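Local atomic coordinates of CYCLIN domain-containing protein (Chaetomium thermophilum, PDB entry 6Z3U), a protein that serves as a cyclin H-like subunit of the CDK-activating kinase (CAK) complex and probably regulates the activity of its cyclin-dependent serine/threonine kinase. Residues 186-191 against 237-242; 194-199 against 208-213; 243-246 against 251-254. One frame throughout, in Å; residues are numbered along the deposited sequence.

Contact 1. Residues 186-191 against 237-242; sequences KHPFRA and SQIMLA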
ATOM      1  N   LYS A 186      -4.243   6.021   5.225  1.00 48.01           N
ATOM      2  CA  LYS A 186      -3.256   7.055   5.495  1.00 50.66           C
ATOM      3  C   LYS A 186      -3.397   7.499   6.942  1.00 48.24           C
ATOM      4  O   LYS A 186      -4.489   7.881   7.375  1.00 50.86           O
ATOM      5  CB  LYS A 186      -3.435   8.237   4.542  1.00 54.10           C
ATOM      6  CG  LYS A 186      -3.313   7.847   3.076  1.00 54.28           C
ATOM      7  CD  LYS A 186      -3.644   9.002   2.153  1.00 55.08           C
ATOM      8  CE  LYS A 186      -3.291   8.671   0.712  1.00 70.66           C
ATOM      9  NZ  LYS A 186      -1.857   8.292   0.547  1.00 58.67           N
ATOM     10  N   HIS A 187      -2.299   7.438   7.684  1.00 45.17           N
ATOM     11  CA  HIS A 187      -2.296   7.759   9.100  1.00 49.46           C
ATOM     12  C   HIS A 187      -1.469   9.008   9.378  1.00 51.42           C
ATOM     13  O   HIS A 187      -0.580   9.364   8.599  1.00 44.10           O
ATOM     14  CB  HIS A 187      -1.738   6.584   9.912  1.00 49.17           C
ATOM     15  CG  HIS A 187      -2.475   5.301   9.692  1.00 45.97           C
ATOM     16  ND1 HIS A 187      -3.817   5.158   9.969  1.00 41.22           N
ATOM     17  CD2 HIS A 187      -2.059   4.103   9.218  1.00 44.76           C
ATOM     18  CE1 HIS A 187      -4.198   3.928   9.674  1.00 42.96           C
ATOM     19  NE2 HIS A 187      -3.148   3.267   9.219  1.00 54.96           N
ATOM     20  N   PRO A 188      -1.725   9.691  10.495  1.00 51.76           N
ATOM     21  CA  PRO A 188      -0.990  10.931  10.804  1.00 51.66           C
ATOM     22  C   PRO A 188       0.219  10.753  11.716  1.00 49.54           C
ATOM     23  O   PRO A 188       0.804  11.764  12.116  1.00 43.30           O
ATOM     24  CB  PRO A 188      -2.064  11.772  11.508  1.00 47.40           C
ATOM     25  CG  PRO A 188      -3.191  10.799  11.894  1.00 48.51           C
ATOM     26  CD  PRO A 188      -2.742   9.420  11.522  1.00 50.60           C
ATOM     27  N   PHE A 189       0.600   9.519  12.051  1.00 50.75           N
ATOM     28  CA  PHE A 189       1.734   9.320  12.947  1.00 50.48           C
ATOM     29  C   PHE A 189       3.020   9.854  12.327  1.00 46.86           C
ATOM     30  O   PHE A 189       3.728  10.663  12.938  1.00 57.66           O
ATOM     31  CB  PHE A 189       1.875   7.836  13.293  1.00 50.65           C
ATOM     32  CG  PHE A 189       0.623   7.222  13.852  1.00 45.59           C
ATOM     33  CD1 PHE A 189       0.223   7.493  15.151  1.00 46.70           C
ATOM     34  CD2 PHE A 189      -0.152   6.376  13.081  1.00 44.49           C
ATOM     35  CE1 PHE A 189      -0.928   6.931  15.666  1.00 46.69           C
ATOM     36  CE2 PHE A 189      -1.303   5.810  13.592  1.00 45.86           C
ATOM     37  CZ  PHE A 189      -1.692   6.089  14.887  1.00 45.61           C
ATOM     38  N   ARG A 190       3.338   9.416  11.108  1.00 53.23           N
ATOM     39  CA  ARG A 190       4.539   9.910  10.446  1.00 54.29           C
ATOM     40  C   ARG A 190       4.429  11.396  10.130  1.00 52.44           C
ATOM     41  O   ARG A 190       5.440  12.107  10.140  1.00 53.86           O
ATOM     42  CB  ARG A 190       4.801   9.114   9.171  1.00 52.44           C
ATOM     43  CG  ARG A 190       6.215   9.252   8.639  1.00 47.05           C
ATOM     44  CD  ARG A 190       6.426   8.384   7.412  1.00 45.06           C
ATOM     45  NE  ARG A 190       6.342   6.959   7.724  1.00 44.03           N
ATOM     46  CZ  ARG A 190       5.242   6.219   7.603  1.00 45.23           C
ATOM     47  NH1 ARG A 190       4.107   6.756   7.174  1.00 43.54           N
ATOM     48  NH2 ARG A 190       5.280   4.932   7.916  1.00 53.06           N
ATOM     49  N   ALA A 191       3.219  11.877   9.837  1.00 52.06           N
ATOM     50  CA  ALA A 191       3.019  13.309   9.646  1.00 52.25           C
ATOM     51  C   ALA A 191       3.411  14.099  10.887  1.00 58.32           C
ATOM     52  O   ALA A 191       3.921  15.221  10.775  1.00 61.59           O
ATOM     53  CB  ALA A 191       1.561  13.585   9.279  1.00 49.19           C
ATOM     54  N   SER A 237      -2.992  15.328   7.626  1.00 47.16           N
ATOM     55  CA  SER A 237      -2.363  16.580   8.031  1.00 45.92           C
ATOM     56  C   SER A 237      -3.287  17.371   8.946  1.00 49.79           C
ATOM     57  O   SER A 237      -2.851  17.919   9.963  1.00 52.27           O
ATOM     58  CB  SER A 237      -1.993  17.412   6.804  1.00 48.60           C
ATOM     59  OG  SER A 237      -3.150  17.795   6.078  1.00 47.01           O
ATOM     60  N   GLN A 238      -4.574  17.433   8.599  1.00 45.56           N
ATOM     61  CA  GLN A 238      -5.530  18.159   9.427  1.00 42.01           C
ATOM     62  C   GLN A 238      -5.668  17.509  10.798  1.00 56.62           C
ATOM     63  O   GLN A 238      -5.635  18.191  11.829  1.00 57.24           O
ATOM     64  CB  GLN A 238      -6.880  18.223   8.712  1.00 46.05           C
ATOM     65  CG  GLN A 238      -6.851  19.036   7.427  1.00 42.60           C
ATOM     66  CD  GLN A 238      -8.115  18.881   6.604  1.00 42.09           C
ATOM     67  OE1 GLN A 238      -9.011  18.119   6.962  1.00 42.06           O
ATOM     68  NE2 GLN A 238      -8.191  19.603   5.494  1.00 46.15           N
ATOM     69  N   ILE A 239      -5.829  16.184  10.830  1.00 51.23           N
ATOM     70  CA  ILE A 239      -5.917  15.478  12.106  1.00 49.46           C
ATOM     71  C   ILE A 239      -4.621  15.634  12.891  1.00 51.40           C
ATOM     72  O   ILE A 239      -4.636  15.858  14.108  1.00 51.89           O
ATOM     73  CB  ILE A 239      -6.258  13.993  11.872  1.00 45.39           C
ATOM     74  CG1 ILE A 239      -7.634  13.860  11.217  1.00 47.23           C
ATOM     75  CG2 ILE A 239      -6.211  13.222  13.184  1.00 51.08           C
ATOM     76  CD1 ILE A 239      -7.960  12.456  10.762  1.00 47.09           C
ATOM     77  N   MET A 240      -3.480  15.511  12.209  1.00 57.64           N
ATOM     78  CA  MET A 240      -2.191  15.620  12.885  1.00 54.82           C
ATOM     79  C   MET A 240      -2.037  16.979  13.556  1.00 51.27           C
ATOM     80  O   MET A 240      -1.640  17.066  14.724  1.00 49.54           O
ATOM     81  CB  MET A 240      -1.059  15.376  11.885  1.00 56.70           C
ATOM     82  CG  MET A 240       0.331  15.586  12.455  1.00 52.86           C
ATOM     83  SD  MET A 240       0.892  17.287  12.285  1.00 40.91           S
ATOM     84  CE  MET A 240       1.558  17.587  13.917  1.00 57.09           C
ATOM     85  N   LEU A 241      -2.337  18.057  12.828  1.00 54.03           N
ATOM     86  CA  LEU A 241      -2.256  19.389  13.418  1.00 54.94           C
ATOM     87  C   LEU A 241      -3.233  19.547  14.577  1.00 54.37           C
ATOM     88  O   LEU A 241      -2.937  20.250  15.549  1.00 54.93           O
ATOM     89  CB  LEU A 241      -2.519  20.453  12.350  1.00 54.23           C
ATOM     90  CG  LEU A 241      -1.442  20.620  11.274  1.00 49.90           C
ATOM     91  CD1 LEU A 241      -1.977  21.427  10.102  1.00 47.17           C
ATOM     92  CD2 LEU A 241      -0.199  21.279  11.849  1.00 44.99           C
ATOM     93  N   ALA A 242      -4.393  18.889  14.501  1.00 61.00           N
ATOM     94  CA  ALA A 242      -5.375  19.002  15.574  1.00 53.27           C
ATOM     95  C   ALA A 242      -4.872  18.347  16.854  1.00 55.08           C
ATOM     96  O   ALA A 242      -5.003  18.918  17.943  1.00 57.88           O
ATOM     97  CB  ALA A 242      -6.700  18.380  15.137  1.00 57.48           C
TER
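Pro188 and Ala191 rest on Met240 where the start of helix 189-200 meets helix 236-247, a helix-on-helix contact inside the C-terminal domain of this all-helical cyclin fold. Pro188 stands at the N-cap position, immediately before the first turn, and its CA and that of Met240 are the closest pair of CA atoms across the contact. Its ring is divided between two neighbours: CB reaches Met240 CB at 3.8 Å, while CG lies 4.1 Å from Ile239 CG2. That methyl branch is anti to the backbone N of Ile239, which sends it toward CG of the proline, and the two side chains cross obliquely.

One turn further on, Ala191 offers its CB to Met240 CG at 4.0 Å. Met240 CG is anti to its own backbone N (chi1 175°), the torsion that carries it toward the main chain of the other segment, where Met240 CG lies 3.8 Å from Ala191 C and 3.9 Å from Pro188 O. The chain then bends at chi2 (-89°), bringing Met240 SD alongside Ala191 O at 4.0 Å. A single methionine thus touches the side chains of proline and alanine and the carbonyl groups of both, in apolar and van der Waals contact.

The polar neighbours are bonded to other partners. His187 uses both ring nitrogens, ND1 with Tyr231 OH and NE2 with Thr113 OG1. Arg190 spreads its three nitrogens over three salt bridges: NH2 with Glu109 OE2, NH1 with Glu53 OE1 of the RING-type subunit, and NE with Asp247 OD1 of the kinase subunit.

Contact 2. Residues 194-199 against 208-213; sequences GAIMEL and ARLVAA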
ATOM      1  N   GLY A 194       7.104  14.509  11.080  1.00 70.79           N
ATOM      2  CA  GLY A 194       7.497  15.473  10.065  1.00 61.40           C
ATOM      3  C   GLY A 194       7.240  16.903  10.498  1.00 63.99           C
ATOM      4  O   GLY A 194       8.045  17.799  10.226  1.00 64.38           O
ATOM      5  N   ALA A 195       6.120  17.137  11.186  1.00 61.80           N
ATOM      6  CA  ALA A 195       5.802  18.482  11.651  1.00 59.77           C
ATOM      7  C   ALA A 195       6.760  18.950  12.737  1.00 62.94           C
ATOM      8  O   ALA A 195       7.027  20.152  12.845  1.00 72.60           O
ATOM      9  CB  ALA A 195       4.362  18.530  12.164  1.00 55.25           C
ATOM     10  N   ILE A 196       7.289  18.028  13.545  1.00 65.30           N
ATOM     11  CA  ILE A 196       8.220  18.418  14.599  1.00 67.27           C
ATOM     12  C   ILE A 196       9.522  18.939  14.003  1.00 72.86           C
ATOM     13  O   ILE A 196      10.113  19.899  14.512  1.00 74.14           O
ATOM     14  CB  ILE A 196       8.474  17.237  15.553  1.00 62.72           C
ATOM     15  CG1 ILE A 196       7.200  16.883  16.325  1.00 60.27           C
ATOM     16  CG2 ILE A 196       9.615  17.558  16.512  1.00 62.37           C
ATOM     17  CD1 ILE A 196       6.721  17.968  17.273  1.00 62.95           C
ATOM     18  N   MET A 197       9.997  18.317  12.922  1.00 69.76           N
ATOM     19  CA  MET A 197      11.245  18.765  12.315  1.00 62.17           C
ATOM     20  C   MET A 197      11.120  20.183  11.771  1.00 72.97           C
ATOM     21  O   MET A 197      12.045  20.991  11.913  1.00 77.57           O
ATOM     22  CB  MET A 197      11.680  17.790  11.222  1.00 60.69           C
ATOM     23  CG  MET A 197      12.127  16.448  11.777  1.00 59.77           C
ATOM     24  SD  MET A 197      12.576  15.235  10.525  1.00 57.99           S
ATOM     25  CE  MET A 197      10.991  14.885   9.774  1.00 55.60           C
ATOM     26  N   GLU A 198       9.986  20.507  11.144  1.00 68.04           N
ATOM     27  CA  GLU A 198       9.791  21.872  10.662  1.00 70.67           C
ATOM     28  C   GLU A 198       9.839  22.868  11.813  1.00 76.46           C
ATOM     29  O   GLU A 198      10.345  23.987  11.657  1.00 76.02           O
ATOM     30  CB  GLU A 198       8.465  21.980   9.906  1.00 69.06           C
ATOM     31  CG  GLU A 198       8.146  23.384   9.404  1.00 84.02           C
ATOM     32  CD  GLU A 198       9.206  23.935   8.470  1.00 93.34           C
ATOM     33  OE1 GLU A 198       9.688  23.179   7.600  1.00 85.65           O
ATOM     34  OE2 GLU A 198       9.559  25.128   8.609  1.00 95.82           O
ATOM     35  N   LEU A 199       9.320  22.481  12.983  1.00 80.15           N
ATOM     36  CA  LEU A 199       9.384  23.354  14.150  1.00 71.92           C
ATOM     37  C   LEU A 199      10.794  23.426  14.720  1.00 76.99           C
ATOM     38  O   LEU A 199      11.203  24.476  15.231  1.00 74.63           O
ATOM     39  CB  LEU A 199       8.409  22.872  15.225  1.00 73.28           C
ATOM     40  CG  LEU A 199       6.921  23.075  14.942  1.00 75.75           C
ATOM     41  CD1 LEU A 199       6.081  22.141  15.800  1.00 72.97           C
ATOM     42  CD2 LEU A 199       6.533  24.524  15.196  1.00 75.59           C
ATOM     43  N   ALA A 208      12.815  21.074  24.814  1.00 95.36           N
ATOM     44  CA  ALA A 208      12.054  20.365  25.838  1.00 89.90           C
ATOM     45  C   ALA A 208      10.556  20.567  25.647  1.00 79.76           C
ATOM     46  O   ALA A 208       9.762  19.649  25.881  1.00 78.01           O
ATOM     47  CB  ALA A 208      12.487  20.832  27.228  1.00 85.44           C
ATOM     48  N   ARG A 209      10.152  21.770  25.234  1.00 80.19           N
ATOM     49  CA  ARG A 209       8.750  22.013  24.913  1.00 78.28           C
ATOM     50  C   ARG A 209       8.312  21.178  23.717  1.00 74.75           C
ATOM     51  O   ARG A 209       7.198  20.642  23.700  1.00 72.83           O
ATOM     52  CB  ARG A 209       8.538  23.501  24.636  1.00 79.59           C
ATOM     53  CG  ARG A 209       7.165  23.862  24.092  1.00 79.49           C
ATOM     54  CD  ARG A 209       7.120  25.327  23.679  1.00 92.59           C
ATOM     55  NE  ARG A 209       5.767  25.781  23.369  1.00 96.15           N
ATOM     56  CZ  ARG A 209       5.481  26.935  22.774  1.00 88.42           C
ATOM     57  NH1 ARG A 209       6.455  27.764  22.413  1.00 86.21           N
ATOM     58  NH2 ARG A 209       4.219  27.263  22.534  1.00 81.01           N
ATOM     59  N   LEU A 210       9.173  21.071  22.701  1.00 85.46           N
ATOM     60  CA  LEU A 210       8.833  20.294  21.513  1.00 72.12           C
ATOM     61  C   LEU A 210       8.643  18.821  21.852  1.00 70.45           C
ATOM     62  O   LEU A 210       7.707  18.178  21.362  1.00 69.29           O
ATOM     63  CB  LEU A 210       9.920  20.452  20.452  1.00 70.94           C
ATOM     64  CG  LEU A 210       9.693  21.503  19.363  1.00 74.70           C
ATOM     65  CD1 LEU A 210      10.856  21.499  18.380  1.00 77.57           C
ATOM     66  CD2 LEU A 210       8.378  21.268  18.636  1.00 68.03           C
ATOM     67  N   VAL A 211       9.533  18.265  22.675  1.00 70.82           N
ATOM     68  CA  VAL A 211       9.427  16.856  23.040  1.00 74.87           C
ATOM     69  C   VAL A 211       8.094  16.585  23.725  1.00 71.23           C
ATOM     70  O   VAL A 211       7.370  15.648  23.368  1.00 73.93           O
ATOM     71  CB  VAL A 211      10.614  16.443  23.931  1.00 75.18           C
ATOM     72  CG1 VAL A 211      10.428  15.021  24.440  1.00 77.27           C
ATOM     73  CG2 VAL A 211      11.922  16.575  23.168  1.00 72.11           C
ATOM     74  N   ALA A 212       7.742  17.411  24.714  1.00 71.19           N
ATOM     75  CA  ALA A 212       6.486  17.209  25.428  1.00 73.62           C
ATOM     76  C   ALA A 212       5.292  17.265  24.482  1.00 75.42           C
ATOM     77  O   ALA A 212       4.369  16.450  24.587  1.00 80.26           O
ATOM     78  CB  ALA A 212       6.339  18.253  26.535  1.00 73.92           C
ATOM     79  N   ALA A 213       5.293  18.218  23.547  1.00 72.57           N
ATOM     80  CA  ALA A 213       4.184  18.324  22.604  1.00 65.73           C
ATOM     81  C   ALA A 213       4.072  17.066  21.752  1.00 71.69           C
ATOM     82  O   ALA A 213       2.976  16.525  21.562  1.00 68.02           O
ATOM     83  CB  ALA A 213       4.363  19.558  21.721  1.00 71.45           C
TER
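The shortest polar bond within either segment, Ala213 N to Arg209 O at 3.1 Å, closes the helical turn that presents Leu210 to Ile196 and Leu199. On the other helix Leu199 N bonds to Ala195 O at 3.3 Å, and Ile196 O also accepts a hydrogen bond from Ser200 OG near the helix end. The side chains that meet between the helices are all aliphatic.

Leu210 is the central side chain between these two consecutive helices, and its CD2 methyl does most of the touching. Leu210 CD2 meets Leu199 at two places, CD1 and CB, each 3.8 Å away, and Ile196 CD1 at 3.9 Å. The other methyl, Leu210 CD1, lies 4.1 Å from Leu199 C. Leu199 places CG anti to its carbonyl carbon (chi1 -72°), a torsion that lets both CB and CD1 meet Leu210 CD2, whereas Ile196 extends only the end of its longer branch, and it and Leu210 run antiparallel past one another.

Behind the pair, Leu251 of helix 249-261 packs on Leu210. Charged groups nearby are engaged elsewhere: Glu198 OE1 forms a salt bridge with Arg19 NH2 of the RING-type subunit, and Arg209 NE one with Asp248 OD2. These charges take no part in the leucine-isoleucine contact, which therefore depends on the fit of branched aliphatic groups and on exclusion of water.

Contact 3. Residues 243-246 against 251-254; sequences ALSL and LAER
Ala252 directs its methyl group straight at the backbone of Ser245, and at this point helices 236-247 and 249-261 are close. The alanine CB lies 3.5 Å from Ser245 CA and 3.6 Å from Ser245 CB; a small side chain fits against a small side chain and the main chains can approach, with Ser245 CA and Ala252 CA 4.9 Å apart. Ser245 does not aim its hydroxyl into this meeting. Ser245 OG is anti to the backbone N (chi1 -171°) and passes Ala252 CB at 4.0 Å; it is hydrogen-bonded elsewhere in the structure, and the closest atoms meeting here are carbon.

Beside this close pair the leucines make a looser one. Leu244 also has its side chain extended away from the backbone N, with chi1 of 174°, which carries Leu244 CG alongside Ala252 CB at 4.3 Å. From there Leu244 CD1 reaches out to Leu251 CD1 at 4.5 Å, methyl to methyl, at the margin of van der Waals contact. The alanine is consequently met by leucine and by serine, two successive residues of one helical turn.

Outside the pair, Leu251 continues into helix 207-221, packing on Ala213, and its backbone N has a weak hydrogen bond with Asp248 OD1. Ser245 O accepts a bond from Arg326 NH2 of helix 313-330. The arrangement is that of two consecutive helices, joined through the single residue Asp248, in the C-terminal domain of the all-helical cyclin fold.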
ATOM      1  N   ALA A 243      -4.284  17.153  16.746  1.00 54.64           N
ATOM      2  CA  ALA A 243      -3.730  16.501  17.928  1.00 57.00           C
ATOM      3  C   ALA A 243      -2.594  17.321  18.523  1.00 58.83           C
ATOM      4  O   ALA A 243      -2.455  17.407  19.749  1.00 61.11           O
ATOM      5  CB  ALA A 243      -3.249  15.094  17.576  1.00 54.02           C
ATOM      6  N   LEU A 244      -1.770  17.935  17.670  1.00 61.43           N
ATOM      7  CA  LEU A 244      -0.718  18.817  18.166  1.00 62.85           C
ATOM      8  C   LEU A 244      -1.310  20.085  18.768  1.00 65.80           C
ATOM      9  O   LEU A 244      -0.809  20.592  19.779  1.00 61.86           O
ATOM     10  CB  LEU A 244       0.257  19.156  17.038  1.00 59.07           C
ATOM     11  CG  LEU A 244       1.344  20.187  17.353  1.00 64.78           C
ATOM     12  CD1 LEU A 244       2.219  19.733  18.514  1.00 62.97           C
ATOM     13  CD2 LEU A 244       2.195  20.451  16.119  1.00 53.58           C
ATOM     14  N   SER A 245      -2.378  20.613  18.160  1.00 65.25           N
ATOM     15  CA  SER A 245      -3.029  21.796  18.710  1.00 65.75           C
ATOM     16  C   SER A 245      -3.570  21.532  20.108  1.00 59.87           C
ATOM     17  O   SER A 245      -3.570  22.431  20.955  1.00 62.89           O
ATOM     18  CB  SER A 245      -4.158  22.251  17.784  1.00 66.08           C
ATOM     19  OG  SER A 245      -4.666  23.512  18.187  1.00 72.85           O
ATOM     20  N   LEU A 246      -4.043  20.310  20.363  1.00 72.81           N
ATOM     21  CA  LEU A 246      -4.501  19.957  21.700  1.00 61.20           C
ATOM     22  C   LEU A 246      -3.335  19.817  22.668  1.00 61.87           C
ATOM     23  O   LEU A 246      -3.467  20.153  23.851  1.00 65.02           O
ATOM     24  CB  LEU A 246      -5.306  18.659  21.645  1.00 58.95           C
ATOM     25  CG  LEU A 246      -6.658  18.749  20.936  1.00 58.28           C
ATOM     26  CD1 LEU A 246      -7.110  17.378  20.468  1.00 58.12           C
ATOM     27  CD2 LEU A 246      -7.698  19.367  21.854  1.00 61.54           C
ATOM     28  N   LEU A 251       2.354  25.835  19.308  1.00 79.19           N
ATOM     29  CA  LEU A 251       3.143  25.246  18.231  1.00 74.94           C
ATOM     30  C   LEU A 251       2.304  25.048  16.975  1.00 73.23           C
ATOM     31  O   LEU A 251       2.771  25.314  15.861  1.00 73.08           O
ATOM     32  CB  LEU A 251       3.737  23.915  18.688  1.00 72.59           C
ATOM     33  CG  LEU A 251       4.762  23.974  19.823  1.00 74.08           C
ATOM     34  CD1 LEU A 251       5.199  22.570  20.210  1.00 78.12           C
ATOM     35  CD2 LEU A 251       5.962  24.820  19.435  1.00 76.09           C
ATOM     36  N   ALA A 252       1.063  24.585  17.134  1.00 72.05           N
ATOM     37  CA  ALA A 252       0.209  24.339  15.976  1.00 71.72           C
ATOM     38  C   ALA A 252      -0.091  25.632  15.231  1.00 72.73           C
ATOM     39  O   ALA A 252      -0.002  25.690  13.999  1.00 72.02           O
ATOM     40  CB  ALA A 252      -1.088  23.661  16.418  1.00 73.31           C
ATOM     41  N   GLU A 253      -0.458  26.685  15.964  1.00 82.14           N
ATOM     42  CA  GLU A 253      -0.709  27.970  15.320  1.00 84.15           C
ATOM     43  C   GLU A 253       0.559  28.510  14.674  1.00 81.62           C
ATOM     44  O   GLU A 253       0.514  29.075  13.577  1.00 82.13           O
ATOM     45  CB  GLU A 253      -1.264  28.963  16.341  1.00 83.94           C
ATOM     46  CG  GLU A 253      -2.720  28.711  16.707  1.00 86.43           C
ATOM     47  CD  GLU A 253      -3.233  29.666  17.767  1.00101.42           C
ATOM     48  OE1 GLU A 253      -2.521  30.641  18.088  1.00115.80           O
ATOM     49  OE2 GLU A 253      -4.347  29.436  18.284  1.00101.99           O
ATOM     50  N   ARG A 254       1.709  28.312  15.320  1.00 80.45           N
ATOM     51  CA  ARG A 254       2.966  28.786  14.752  1.00 80.47           C
ATOM     52  C   ARG A 254       3.225  28.153  13.391  1.00 78.01           C
ATOM     53  O   ARG A 254       3.555  28.845  12.421  1.00 79.43           O
ATOM     54  CB  ARG A 254       4.118  28.479  15.711  1.00 80.82           C
ATOM     55  CG  ARG A 254       5.497  28.888  15.201  1.00 81.95           C
ATOM     56  CD  ARG A 254       5.531  30.330  14.725  1.00 85.27           C
ATOM     57  NE  ARG A 254       6.888  30.764  14.401  1.00 86.75           N
ATOM     58  CZ  ARG A 254       7.780  31.176  15.298  1.00103.89           C
ATOM     59  NH1 ARG A 254       8.988  31.551  14.903  1.00 92.01           N
ATOM     60  NH2 ARG A 254       7.472  31.203  16.589  1.00 98.79           N
TER

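In the fold
All three contacts are buried and apolar, and all lie within the C-terminal cyclin domain. Contacts 1 and 2 share helix 189-200, and meet where Met240 CE packs on Ala195 CB; contacts 1 and 3 share helix 236-247. Contacts 2 and 3 have no helix in common but touch. The centre of contact 1 lies about 15 Å from the centre of the chain, against about 27 Å for contact 2 and 24 Å for contact 3. Contact 1 sets proline and alanine on methionine and isoleucine, contact 2 branched aliphatics, contact 3 an alanine-serine pair flanked by leucines. Other subunits border contacts 1 and 2, whereas none touches the segments of contact 3.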